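PDB 1YVU: protein argonaute from Aquifex aeolicus, which cuts target RNA as a DNA-guided endonuclease, using short single-stranded DNA guides to select complementary strands and divalent metal ions for cleavage. Local coordinates for residues Y532-P537 against P695-G700; D550-L555 against E587-S592; L596-R601 against Q639-R644; N514-T519 against K687-G692. All coordinates share one frame; numbering follows the deposited sequence.

Interaction 1 of 4, residues Y532-P537 against P695-G700; sequences YLTSYP and PIKKEG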
loop_
_atom_site.group_PDB
_atom_site.type_symbol
_atom_site.label_atom_id
_atom_site.label_comp_id
_atom_site.label_asym_id
_atom_site.label_seq_id
_atom_site.Cartn_x
_atom_site.Cartn_y
_atom_site.Cartn_z
ATOM N N TYR A 532 -8.062 19.280 2.639
ATOM C CA TYR A 532 -9.493 19.186 2.407
ATOM C C TYR A 532 -9.932 17.736 2.493
ATOM O O TYR A 532 -9.534 16.870 1.701
ATOM C CB TYR A 532 -9.904 19.846 1.086
ATOM C CG TYR A 532 -11.392 20.091 0.929
ATOM C CD1 TYR A 532 -12.108 20.954 1.811
ATOM C CD2 TYR A 532 -12.103 19.463 -0.112
ATOM C CE1 TYR A 532 -13.519 21.176 1.644
ATOM C CE2 TYR A 532 -13.499 19.677 -0.284
ATOM C CZ TYR A 532 -14.200 20.522 0.591
ATOM O OH TYR A 532 -15.565 20.654 0.403
ATOM N N LEU A 533 -10.750 17.493 3.500
ATOM C CA LEU A 533 -11.264 16.178 3.774
ATOM C C LEU A 533 -12.776 16.192 3.602
ATOM O O LEU A 533 -13.459 16.918 4.314
ATOM C CB LEU A 533 -10.854 15.818 5.193
ATOM C CG LEU A 533 -11.155 14.471 5.830
ATOM C CD1 LEU A 533 -10.737 13.326 4.936
ATOM C CD2 LEU A 533 -10.421 14.397 7.168
ATOM N N THR A 534 -13.285 15.438 2.623
ATOM C CA THR A 534 -14.717 15.383 2.367
ATOM C C THR A 534 -15.142 13.965 2.123
ATOM O O THR A 534 -14.423 13.194 1.481
ATOM C CB THR A 534 -15.114 16.098 1.061
ATOM O OG1 THR A 534 -14.302 17.245 0.870
ATOM C CG2 THR A 534 -16.579 16.548 1.071
ATOM N N SER A 535 -16.347 13.657 2.607
ATOM C CA SER A 535 -16.985 12.366 2.381
ATOM C C SER A 535 -17.927 12.699 1.228
ATOM O O SER A 535 -18.494 13.791 1.180
ATOM C CB SER A 535 -17.787 11.926 3.599
ATOM O OG SER A 535 -17.966 10.515 3.641
ATOM N N TYR A 536 -18.033 11.793 0.264
ATOM C CA TYR A 536 -18.868 12.009 -0.903
ATOM C C TYR A 536 -19.972 10.957 -1.039
ATOM O O TYR A 536 -19.736 9.786 -0.688
ATOM C CB TYR A 536 -17.983 12.016 -2.159
ATOM C CG TYR A 536 -17.161 13.266 -2.372
ATOM C CD1 TYR A 536 -15.777 13.274 -2.115
ATOM C CD2 TYR A 536 -17.770 14.458 -2.829
ATOM C CE1 TYR A 536 -15.023 14.438 -2.305
ATOM C CE2 TYR A 536 -17.033 15.633 -3.022
ATOM C CZ TYR A 536 -15.668 15.618 -2.764
ATOM O OH TYR A 536 -14.958 16.760 -3.017
ATOM N N PRO A 537 -21.185 11.353 -1.536
ATOM C CA PRO A 537 -22.366 10.452 -1.731
ATOM C C PRO A 537 -22.204 9.396 -2.850
ATOM O O PRO A 537 -21.118 9.208 -3.399
ATOM C CB PRO A 537 -23.492 11.442 -2.084
ATOM C CG PRO A 537 -23.075 12.706 -1.462
ATOM C CD PRO A 537 -21.602 12.755 -1.754
ATOM N N PRO A 695 -20.973 12.239 7.557
ATOM C CA PRO A 695 -20.089 12.683 6.484
ATOM C C PRO A 695 -19.323 13.909 6.925
ATOM O O PRO A 695 -19.773 14.648 7.800
ATOM C CB PRO A 695 -21.070 13.062 5.377
ATOM C CG PRO A 695 -22.282 12.319 5.707
ATOM C CD PRO A 695 -22.361 12.488 7.180
ATOM N N ILE A 696 -18.149 14.100 6.333
ATOM C CA ILE A 696 -17.315 15.255 6.630
ATOM C C ILE A 696 -17.207 16.125 5.407
ATOM O O ILE A 696 -17.484 15.710 4.277
ATOM C CB ILE A 696 -15.838 14.919 7.067
ATOM C CG1 ILE A 696 -15.595 13.415 7.235
ATOM C CG2 ILE A 696 -15.493 15.678 8.324
ATOM C CD1 ILE A 696 -15.044 12.760 6.030
ATOM N N LYS A 697 -16.808 17.353 5.688
ATOM C CA LYS A 697 -16.550 18.409 4.734
ATOM C C LYS A 697 -15.760 19.325 5.666
ATOM O O LYS A 697 -16.358 20.025 6.488
ATOM C CB LYS A 697 -17.839 19.086 4.237
ATOM C CG LYS A 697 -17.594 20.113 3.122
ATOM C CD LYS A 697 -18.587 21.282 3.201
ATOM C CE LYS A 697 -18.144 22.508 2.393
ATOM N NZ LYS A 697 -17.015 23.280 3.004
ATOM N N LYS A 698 -14.434 19.155 5.663
ATOM C CA LYS A 698 -13.537 19.965 6.480
ATOM C C LYS A 698 -12.319 20.416 5.714
ATOM O O LYS A 698 -11.764 19.704 4.882
ATOM C CB LYS A 698 -13.073 19.250 7.754
ATOM C CG LYS A 698 -12.759 20.229 8.901
ATOM C CD LYS A 698 -11.809 19.643 9.943
ATOM C CE LYS A 698 -11.895 20.388 11.296
ATOM N NZ LYS A 698 -11.188 19.690 12.438
ATOM N N GLU A 699 -11.867 21.590 6.105
ATOM C CA GLU A 699 -10.722 22.249 5.541
ATOM C C GLU A 699 -9.897 22.739 6.738
ATOM O O GLU A 699 -10.445 23.112 7.775
ATOM C CB GLU A 699 -11.230 23.433 4.707
ATOM C CG GLU A 699 -10.194 24.089 3.818
ATOM C CD GLU A 699 -10.614 25.453 3.340
ATOM O OE1 GLU A 699 -11.685 25.579 2.715
ATOM O OE2 GLU A 699 -9.848 26.401 3.582
ATOM N N GLY A 700 -8.583 22.714 6.608
ATOM C CA GLY A 700 -7.739 23.174 7.693
ATOM C C GLY A 700 -6.388 23.546 7.161
ATOM O O GLY A 700 -6.169 23.519 5.966
#

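Interaction 2 of 4, residues D550-L555 against E587-S592; sequences DVFSLL and ELYGYS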
loop_
_atom_site.group_PDB
_atom_site.type_symbol
_atom_site.label_atom_id
_atom_site.label_comp_id
_atom_site.label_asym_id
_atom_site.label_seq_id
_atom_site.Cartn_x
_atom_site.Cartn_y
_atom_site.Cartn_z
ATOM N N ASP A 550 -13.404 19.764 -6.983
ATOM C CA ASP A 550 -13.417 20.389 -5.665
ATOM C C ASP A 550 -11.992 20.766 -5.345
ATOM O O ASP A 550 -11.736 21.918 -4.957
ATOM C CB ASP A 550 -13.957 19.456 -4.592
ATOM C CG ASP A 550 -15.470 19.456 -4.527
ATOM O OD1 ASP A 550 -16.042 20.097 -3.631
ATOM O OD2 ASP A 550 -16.095 18.790 -5.362
ATOM N N VAL A 551 -11.065 19.844 -5.626
ATOM C CA VAL A 551 -9.628 20.070 -5.439
ATOM C C VAL A 551 -9.172 21.304 -6.257
ATOM O O VAL A 551 -8.459 22.193 -5.763
ATOM C CB VAL A 551 -8.869 18.823 -5.887
ATOM C CG1 VAL A 551 -7.350 19.084 -6.127
ATOM C CG2 VAL A 551 -9.076 17.752 -4.856
ATOM N N PHE A 552 -9.701 21.398 -7.472
ATOM C CA PHE A 552 -9.397 22.497 -8.363
ATOM C C PHE A 552 -10.014 23.810 -7.953
ATOM O O PHE A 552 -9.320 24.817 -7.965
ATOM C CB PHE A 552 -9.784 22.121 -9.769
ATOM C CG PHE A 552 -8.714 21.368 -10.482
ATOM C CD1 PHE A 552 -8.610 19.971 -10.360
ATOM C CD2 PHE A 552 -7.779 22.060 -11.258
ATOM C CE1 PHE A 552 -7.588 19.271 -11.005
ATOM C CE2 PHE A 552 -6.742 21.384 -11.917
ATOM C CZ PHE A 552 -6.639 19.981 -11.797
ATOM N N SER A 553 -11.283 23.786 -7.511
ATOM C CA SER A 553 -11.943 25.009 -7.040
ATOM C C SER A 553 -11.292 25.506 -5.755
ATOM O O SER A 553 -11.229 26.707 -5.537
ATOM C CB SER A 553 -13.457 24.856 -6.874
ATOM O OG SER A 553 -13.800 23.947 -5.853
ATOM N N LEU A 554 -10.728 24.593 -4.961
ATOM C CA LEU A 554 -10.017 24.983 -3.743
ATOM C C LEU A 554 -8.712 25.694 -4.125
ATOM O O LEU A 554 -8.375 26.696 -3.503
ATOM C CB LEU A 554 -9.703 23.787 -2.825
ATOM C CG LEU A 554 -8.992 24.126 -1.487
ATOM C CD1 LEU A 554 -9.774 25.145 -0.663
ATOM C CD2 LEU A 554 -8.736 22.887 -0.660
ATOM N N LEU A 555 -8.024 25.223 -5.174
ATOM C CA LEU A 555 -6.774 25.856 -5.611
ATOM C C LEU A 555 -7.073 27.252 -6.103
ATOM O O LEU A 555 -6.344 28.190 -5.797
ATOM C CB LEU A 555 -6.075 25.050 -6.704
ATOM C CG LEU A 555 -5.341 23.799 -6.191
ATOM C CD1 LEU A 555 -5.086 22.831 -7.311
ATOM C CD2 LEU A 555 -4.034 24.169 -5.521
ATOM N N GLU A 587 -7.093 21.877 -18.003
ATOM C CA GLU A 587 -7.378 22.649 -19.220
ATOM C C GLU A 587 -8.297 23.801 -18.900
ATOM O O GLU A 587 -8.023 24.939 -19.295
ATOM C CB GLU A 587 -8.035 21.772 -20.298
ATOM C CG GLU A 587 -7.058 21.140 -21.303
ATOM C CD GLU A 587 -7.600 19.864 -21.979
ATOM O OE1 GLU A 587 -8.837 19.621 -21.973
ATOM O OE2 GLU A 587 -6.766 19.100 -22.529
ATOM N N LEU A 588 -9.334 23.487 -18.122
ATOM C CA LEU A 588 -10.365 24.421 -17.673
ATOM C C LEU A 588 -9.898 25.600 -16.824
ATOM O O LEU A 588 -10.357 26.710 -17.042
ATOM C CB LEU A 588 -11.455 23.660 -16.920
ATOM C CG LEU A 588 -12.829 23.471 -17.577
ATOM C CD1 LEU A 588 -13.371 22.052 -17.337
ATOM C CD2 LEU A 588 -13.776 24.546 -17.021
ATOM N N TYR A 589 -8.991 25.362 -15.872
ATOM C CA TYR A 589 -8.465 26.426 -14.998
ATOM C C TYR A 589 -7.148 26.991 -15.490
ATOM O O TYR A 589 -6.565 27.885 -14.851
ATOM C CB TYR A 589 -8.252 25.921 -13.578
ATOM C CG TYR A 589 -9.496 25.635 -12.792
ATOM C CD1 TYR A 589 -10.198 24.441 -12.988
ATOM C CD2 TYR A 589 -9.961 26.527 -11.806
ATOM C CE1 TYR A 589 -11.348 24.123 -12.219
ATOM C CE2 TYR A 589 -11.110 26.215 -11.021
ATOM C CZ TYR A 589 -11.794 25.005 -11.238
ATOM O OH TYR A 589 -12.895 24.641 -10.494
ATOM N N GLY A 590 -6.659 26.400 -16.578
ATOM C CA GLY A 590 -5.421 26.812 -17.210
ATOM C C GLY A 590 -4.179 26.557 -16.386
ATOM O O GLY A 590 -3.353 27.453 -16.281
ATOM N N TYR A 591 -4.076 25.378 -15.764
ATOM C CA TYR A 591 -2.896 25.000 -14.949
ATOM C C TYR A 591 -1.930 24.038 -15.688
ATOM O O TYR A 591 -2.365 23.266 -16.557
ATOM C CB TYR A 591 -3.312 24.311 -13.616
ATOM C CG TYR A 591 -4.104 25.131 -12.611
ATOM C CD1 TYR A 591 -3.856 26.514 -12.428
ATOM C CD2 TYR A 591 -5.132 24.521 -11.845
ATOM C CE1 TYR A 591 -4.628 27.286 -11.509
ATOM C CE2 TYR A 591 -5.925 25.278 -10.909
ATOM C CZ TYR A 591 -5.665 26.665 -10.754
ATOM O OH TYR A 591 -6.450 27.438 -9.911
ATOM N N SER A 592 -0.634 24.108 -15.350
ATOM C CA SER A 592 0.374 23.192 -15.910
ATOM C C SER A 592 0.477 22.012 -14.899
ATOM O O SER A 592 1.013 22.140 -13.789
ATOM C CB SER A 592 1.729 23.893 -16.152
ATOM O OG SER A 592 2.656 23.038 -16.815
#

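Interaction 3 of 4, residues L596-R601 against Q639-R644; sequences LEIIKR and QPIKVR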
loop_
_atom_site.group_PDB
_atom_site.type_symbol
_atom_site.label_atom_id
_atom_site.label_comp_id
_atom_site.label_asym_id
_atom_site.label_seq_id
_atom_site.Cartn_x
_atom_site.Cartn_y
_atom_site.Cartn_z
ATOM N N LEU A 596 1.667 12.351 -10.582
ATOM C CA LEU A 596 2.495 11.266 -10.089
ATOM C C LEU A 596 1.688 10.268 -9.294
ATOM O O LEU A 596 0.777 10.641 -8.556
ATOM C CB LEU A 596 3.631 11.774 -9.202
ATOM C CG LEU A 596 4.534 12.897 -9.697
ATOM C CD1 LEU A 596 5.662 13.041 -8.760
ATOM C CD2 LEU A 596 5.064 12.579 -11.034
ATOM N N GLU A 597 2.003 8.996 -9.507
ATOM C CA GLU A 597 1.412 7.866 -8.792
ATOM C C GLU A 597 2.514 7.539 -7.771
ATOM O O GLU A 597 3.703 7.666 -8.101
ATOM C CB GLU A 597 1.325 6.651 -9.715
ATOM C CG GLU A 597 0.061 6.400 -10.515
ATOM C CD GLU A 597 0.183 5.108 -11.374
ATOM O OE1 GLU A 597 1.251 4.447 -11.315
ATOM O OE2 GLU A 597 -0.781 4.745 -12.112
ATOM N N ILE A 598 2.146 7.201 -6.530
ATOM C CA ILE A 598 3.159 6.828 -5.520
ATOM C C ILE A 598 2.818 5.451 -4.975
ATOM O O ILE A 598 1.952 5.306 -4.128
ATOM C CB ILE A 598 3.369 7.909 -4.398
ATOM C CG1 ILE A 598 4.079 9.132 -4.994
ATOM C CG2 ILE A 598 4.241 7.351 -3.255
ATOM C CD1 ILE A 598 4.207 10.276 -4.060
ATOM N N ILE A 599 3.508 4.444 -5.502
ATOM C CA ILE A 599 3.286 3.052 -5.140
ATOM C C ILE A 599 4.242 2.600 -4.045
ATOM O O ILE A 599 5.449 2.459 -4.291
ATOM C CB ILE A 599 3.399 2.118 -6.404
ATOM C CG1 ILE A 599 2.193 2.314 -7.323
ATOM C CG2 ILE A 599 3.445 0.620 -6.014
ATOM C CD1 ILE A 599 2.278 3.459 -8.238
ATOM N N LYS A 600 3.682 2.324 -2.861
ATOM C CA LYS A 600 4.462 1.886 -1.704
ATOM C C LYS A 600 4.560 0.385 -1.514
ATOM O O LYS A 600 5.560 -0.109 -0.982
ATOM C CB LYS A 600 3.974 2.556 -0.414
ATOM C CG LYS A 600 2.487 2.665 -0.207
ATOM C CD LYS A 600 1.926 3.968 -0.736
ATOM C CE LYS A 600 0.402 3.907 -0.703
ATOM N NZ LYS A 600 -0.168 3.817 0.689
ATOM N N ARG A 601 3.550 -0.327 -2.015
ATOM C CA ARG A 601 3.470 -1.786 -1.910
ATOM C C ARG A 601 4.022 -2.604 -3.109
ATOM O O ARG A 601 3.859 -2.219 -4.261
ATOM C CB ARG A 601 2.013 -2.186 -1.624
ATOM C CG ARG A 601 1.695 -2.532 -0.156
ATOM C CD ARG A 601 0.180 -2.555 0.128
ATOM N NE ARG A 601 -0.372 -1.196 0.217
ATOM C CZ ARG A 601 -1.642 -0.881 0.493
ATOM N NH1 ARG A 601 -2.551 -1.820 0.715
ATOM N NH2 ARG A 601 -1.998 0.397 0.577
ATOM N N GLN A 639 11.432 -0.588 2.453
ATOM C CA GLN A 639 10.446 -0.572 1.407
ATOM C C GLN A 639 10.673 0.631 0.477
ATOM O O GLN A 639 10.423 1.784 0.867
ATOM C CB GLN A 639 9.049 -0.469 2.024
ATOM C CG GLN A 639 8.804 -1.234 3.324
ATOM C CD GLN A 639 7.636 -2.188 3.208
ATOM O OE1 GLN A 639 7.656 -3.101 2.373
ATOM N NE2 GLN A 639 6.603 -1.979 4.030
ATOM N N PRO A 640 11.195 0.390 -0.748
ATOM C CA PRO A 640 11.424 1.495 -1.683
ATOM C C PRO A 640 10.100 1.810 -2.361
ATOM O O PRO A 640 9.287 0.904 -2.576
ATOM C CB PRO A 640 12.383 0.879 -2.707
ATOM C CG PRO A 640 12.929 -0.300 -2.048
ATOM C CD PRO A 640 11.785 -0.846 -1.294
ATOM N N ILE A 641 9.856 3.073 -2.682
ATOM C CA ILE A 641 8.609 3.416 -3.372
ATOM C C ILE A 641 8.818 3.476 -4.897
ATOM O O ILE A 641 9.954 3.554 -5.386
ATOM C CB ILE A 641 7.962 4.736 -2.839
ATOM C CG1 ILE A 641 8.714 5.965 -3.354
ATOM C CG2 ILE A 641 7.883 4.702 -1.298
ATOM C CD1 ILE A 641 7.960 7.248 -3.216
ATOM N N LYS A 642 7.729 3.350 -5.647
ATOM C CA LYS A 642 7.805 3.428 -7.097
ATOM C C LYS A 642 6.995 4.640 -7.455
ATOM O O LYS A 642 5.815 4.738 -7.113
ATOM C CB LYS A 642 7.270 2.166 -7.777
ATOM C CG LYS A 642 7.089 2.268 -9.285
ATOM C CD LYS A 642 6.648 0.951 -9.898
ATOM C CE LYS A 642 5.712 1.202 -11.071
ATOM N NZ LYS A 642 5.577 0.008 -11.961
ATOM N N VAL A 643 7.695 5.611 -8.039
ATOM C CA VAL A 643 7.128 6.898 -8.483
ATOM C C VAL A 643 6.933 6.779 -9.984
ATOM O O VAL A 643 7.849 6.368 -10.678
ATOM C CB VAL A 643 8.119 8.071 -8.232
ATOM C CG1 VAL A 643 7.553 9.377 -8.778
ATOM C CG2 VAL A 643 8.459 8.188 -6.759
ATOM N N ARG A 644 5.744 7.126 -10.466
ATOM C CA ARG A 644 5.454 7.063 -11.884
ATOM C C ARG A 644 4.972 8.415 -12.388
ATOM O O ARG A 644 4.138 9.051 -11.750
ATOM C CB ARG A 644 4.416 5.974 -12.172
ATOM C CG ARG A 644 4.164 5.730 -13.674
ATOM C CD ARG A 644 3.010 4.785 -13.933
ATOM N NE ARG A 644 2.458 4.988 -15.272
ATOM C CZ ARG A 644 1.308 4.480 -15.715
ATOM N NH1 ARG A 644 0.545 3.709 -14.931
ATOM N NH2 ARG A 644 0.909 4.769 -16.946
#

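Interaction 4 of 4, residues N514-T519 against K687-G692; sequences NAVAFT and KLMLRG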
loop_
_atom_site.group_PDB
_atom_site.type_symbol
_atom_site.label_atom_id
_atom_site.label_comp_id
_atom_site.label_asym_id
_atom_site.label_seq_id
_atom_site.Cartn_x
_atom_site.Cartn_y
_atom_site.Cartn_z
ATOM N N ASN A 514 -20.105 4.720 -0.513
ATOM C CA ASN A 514 -19.449 5.805 0.200
ATOM C C ASN A 514 -18.007 5.969 -0.306
ATOM O O ASN A 514 -17.389 5.007 -0.795
ATOM C CB ASN A 514 -19.506 5.553 1.717
ATOM C CG ASN A 514 -19.126 6.793 2.551
ATOM O OD1 ASN A 514 -19.078 7.931 2.051
ATOM N ND2 ASN A 514 -18.864 6.566 3.839
ATOM N N ALA A 515 -17.531 7.216 -0.223
ATOM C CA ALA A 515 -16.187 7.643 -0.637
ATOM C C ALA A 515 -15.723 8.861 0.148
ATOM O O ALA A 515 -16.504 9.754 0.452
ATOM C CB ALA A 515 -16.150 7.976 -2.133
ATOM N N VAL A 516 -14.438 8.874 0.469
ATOM C CA VAL A 516 -13.801 9.962 1.196
ATOM C C VAL A 516 -12.551 10.369 0.400
ATOM O O VAL A 516 -11.775 9.496 -0.038
ATOM C CB VAL A 516 -13.363 9.513 2.641
ATOM C CG1 VAL A 516 -12.630 10.638 3.354
ATOM C CG2 VAL A 516 -14.571 9.082 3.484
ATOM N N ALA A 517 -12.357 11.686 0.245
ATOM C CA ALA A 517 -11.193 12.257 -0.451
ATOM C C ALA A 517 -10.396 13.119 0.498
ATOM O O ALA A 517 -10.964 13.991 1.174
ATOM C CB ALA A 517 -11.621 13.117 -1.643
ATOM N N PHE A 518 -9.087 12.883 0.552
ATOM C CA PHE A 518 -8.226 13.706 1.386
ATOM C C PHE A 518 -7.083 14.370 0.605
ATOM O O PHE A 518 -6.046 13.749 0.315
ATOM C CB PHE A 518 -7.705 12.938 2.606
ATOM C CG PHE A 518 -6.950 13.802 3.614
ATOM C CD1 PHE A 518 -7.437 15.076 3.997
ATOM C CD2 PHE A 518 -5.748 13.342 4.187
ATOM C CE1 PHE A 518 -6.762 15.879 4.918
ATOM C CE2 PHE A 518 -5.055 14.145 5.125
ATOM C CZ PHE A 518 -5.582 15.426 5.483
ATOM N N THR A 519 -7.254 15.675 0.398
ATOM C CA THR A 519 -6.305 16.525 -0.331
ATOM C C THR A 519 -5.458 17.384 0.608
ATOM O O THR A 519 -5.927 17.841 1.670
ATOM C CB THR A 519 -7.055 17.386 -1.388
ATOM O OG1 THR A 519 -7.775 16.501 -2.265
ATOM C CG2 THR A 519 -6.099 18.243 -2.226
ATOM N N LYS A 687 -9.492 5.919 4.966
ATOM C CA LYS A 687 -10.084 4.641 5.357
ATOM C C LYS A 687 -10.711 4.687 6.741
ATOM O O LYS A 687 -11.524 3.850 7.093
ATOM C CB LYS A 687 -9.029 3.533 5.306
ATOM C CG LYS A 687 -8.734 3.037 3.905
ATOM C CD LYS A 687 -7.530 2.114 3.856
ATOM C CE LYS A 687 -7.364 1.524 2.447
ATOM N NZ LYS A 687 -6.160 0.626 2.273
ATOM N N LEU A 688 -10.341 5.709 7.495
ATOM C CA LEU A 688 -10.817 5.918 8.856
ATOM C C LEU A 688 -12.147 6.685 8.858
ATOM O O LEU A 688 -13.072 6.387 9.634
ATOM C CB LEU A 688 -9.750 6.705 9.628
ATOM C CG LEU A 688 -9.888 6.962 11.128
ATOM C CD1 LEU A 688 -9.628 5.718 11.941
ATOM C CD2 LEU A 688 -8.939 8.019 11.517
HETATM N N MSE A 689 -12.223 7.670 7.967
HETATM C CA MSE A 689 -13.396 8.509 7.833
HETATM C C MSE A 689 -14.539 7.745 7.182
HETATM O O MSE A 689 -15.698 8.035 7.453
HETATM C CB MSE A 689 -13.048 9.788 7.070
HETATM C CG MSE A 689 -11.991 10.689 7.731
HETATM SE SE MSE A 689 -12.168 10.978 9.652
HETATM C CE MSE A 689 -10.315 11.347 10.102
ATOM N N LEU A 690 -14.189 6.753 6.355
ATOM C CA LEU A 690 -15.137 5.839 5.672
ATOM C C LEU A 690 -15.933 4.985 6.695
ATOM O O LEU A 690 -17.135 4.742 6.526
ATOM C CB LEU A 690 -14.378 4.873 4.731
ATOM C CG LEU A 690 -13.980 5.206 3.291
ATOM C CD1 LEU A 690 -13.230 4.018 2.689
ATOM C CD2 LEU A 690 -15.209 5.552 2.463
ATOM N N ARG A 691 -15.234 4.559 7.755
ATOM C CA ARG A 691 -15.778 3.776 8.870
ATOM C C ARG A 691 -16.694 4.651 9.761
ATOM O O ARG A 691 -17.161 4.209 10.802
ATOM C CB ARG A 691 -14.625 3.215 9.738
ATOM C CG ARG A 691 -13.665 2.276 9.019
ATOM C CD ARG A 691 -12.566 1.686 9.914
ATOM N NE ARG A 691 -11.768 0.711 9.147
ATOM C CZ ARG A 691 -11.109 -0.337 9.656
ATOM N NH1 ARG A 691 -11.120 -0.586 10.968
ATOM N NH2 ARG A 691 -10.482 -1.181 8.834
ATOM N N GLY A 692 -16.914 5.900 9.353
ATOM C CA GLY A 692 -17.760 6.825 10.085
ATOM C C GLY A 692 -19.237 6.587 9.862
ATOM O O GLY A 692 -19.638 5.664 9.161
#

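Interaction 1 of 4, residues Y532-P537 against P695-G700
Y532, L533 and T534 pair antiparallel with E699, K698 and K697, the two strand axes passing 4.7 Å apart at 175°. L533 and K698 form the hydrogen-bonded pair: L533 N gives to K698 O at 2.8 Å, and K698 N returns a bond of the same length to L533 O. Two residues on, beyond the non-hydrogen-bonded T534-K697 pair, S535 N donates to I696 O at 2.9 Å, arriving 41° above the carbonyl plane, so the pairing carries on past strand 697-700.

Side chains alternate between two faces. On one, Y532 has CG anti to its backbone N (chi1 -166°), which swings the ring across the partner strand. CB of E699 lies at the ring edge in its plane, 3.9 Å from Y532 CD1, while Y532 OH rests against CG of K697. A long ring with a polar end suits this half-exposed place, and the E699 carboxylate is salt-bridged to R530. Near S535 the contact is made through carbon: I696 CD1 packs 3.8 Å from S535 CB and lies near L533 CG. K698 shares the face of L533, but its extended chain carries the amine away.

Strand 528-536 thus sits between strand 515-522 and the edge strand 697-700 of the PIWI domain's RNase H fold, with helix 542-557 against Y532 and Y536, and helix 682-690 against L533 and I696.

Interaction 2 of 4, residues D550-L555 against E587-S592
Y589 and Y591 both set CG beside the backbone N and anti to the carbonyl carbon (chi1 -70° and -64°), which turns their two rings toward F552. The three form an aromatic cluster in the RNase H fold of the PIWI domain, joining helix 542-557 to the end of helix 576-589. That end is a Schellman motif: G590, with positive phi, is its C-prime residue, a backbone shape that glycine adopts easily, and it turns the chain so that tyrosines before and after it reach the same partner.

The ring of Y589 leans obliquely on F552, its CE1 3.5 Å from F552 CB, and OH ends near the backbone of S553. Y591 meets F552 rim to rim, with CE2 of F552 at the tyrosine edge, 3.5 Å from Y591 CD2; the ring centroids are 6.0 Å apart. CB of Y589 also lies over one face of Y591. Putting an alanine at Y589 would probably open a gap beside F552 CB and leave that phenylalanine ring freer to shift.

Tyrosine suits the inner place of Y591 because its ring fills apolar space while its hydroxyl is satisfied: Y591 OH is hydrogen-bonded to F560 O and lies 4.0 Å from L555 CB.

Interaction 3 of 4, residues L596-R601 against Q639-R644
E597 and R644, with I599 and K642, supply the backbone bonds that join strands 592-599 and 641-645, the latter part of the PIWI box, antiparallel in the RNase H fold of the PIWI domain. E597 N gives to R644 O at 3.1 Å, and R644 N returns to E597 O. I599 and K642 exchange two shorter bonds.

On the face that carries E597, I599, K642 and R644, the glutamate and the arginine run side by side, pointing the same way. R644 leaves CA with CG opposite the backbone nitrogen (chi1 -174°) and stays extended as far as NE, and its NH1 makes a salt bridge with E597 OE2 at 3.3 Å. Carboxylate and guanidinium planes stand 90° apart, unlike a coplanar two-pronged pair. A leucine in place of R644 would probably leave E597 OE2 without its salt-bridge mate, the carboxylate then leaning more on its long, weak ion pair with R573.

Apolar contacts fill the opposite face, where isoleucine and valine, beta-branched, suit a strand and L596 adds apolar bulk: I598 CG2 meets I641 CD1 at 3.7 Å, and L596 CD1 touches V643 CG1. Helix 652-661 covers L596 and V643.

One face is thus apolar; the other mixes the ion pair with I599 and the aliphatic part of K642. K600 turns NZ into a weak, long ion pair with D571, a probable catalytic residue, so this pairing reaches the active site's border.

Interaction 4 of 4, residues N514-T519 against K687-G692
N514, which packs against L690, has its OD1 met by two weak partners: A515 N, next in the chain, gives it a bent bond of 2.8 Å at 127°, and S535 OG on the neighbouring strand makes a second. Together they may limit the turning of the amide, in the RNase H fold of the PIWI domain, where helix 682-690 lies against the sheet. The side chains of N514 and L690 run past each other in opposite directions, ND2 of N514 coming 4.0 Å from L690 CD2.

No hydrogen bond joins the strand to the helix; two branches of one valine do most of the work. A chi1 of 177° directs CG1 of V516 at CB of M689, 3.8 Å away. The second methyl, CG2, faces the next residue of the helix and lies 3.7 Å from L690 CD2. A compact beta-branched residue suits the strand because both methyls can bear on the helix at once. L690 CD2 reaches on over the strand backbone to A515 CA at 3.9 Å, on the side away from that alanine's CB. M689, a selenomethionine in this crystal, turns its long end away from V516 and past L533, while I696 touches it at CB.

The helix matters to the site: its D683 binds the calcium ion with D502 and is salt-bridged to K687. At its far end the chain turns, and G692 N closes a bond to M689 O at 3.1 Å.

In the fold
Interactions 1 and 4 are close neighbours: strands 515-522 and 528-536 pair side by side, and Y536 N meets A515 O across them, while helix 682-690 leads on to strand 697-700. Interaction 1 is the more exposed, an edge pairing held by backbone bonds; interaction 4 is buried and almost wholly apolar. Interaction 2 is buried and aromatic, away from the metal site, and reaches interaction 1 through Y532 and L554. Helix 576-589 then leads to strand 592-599, so interactions 2 and 3 follow in sequence. Interaction 3, also buried, combines backbone bonds with a salt bridge and, like interaction 4, borders the catalytic centre.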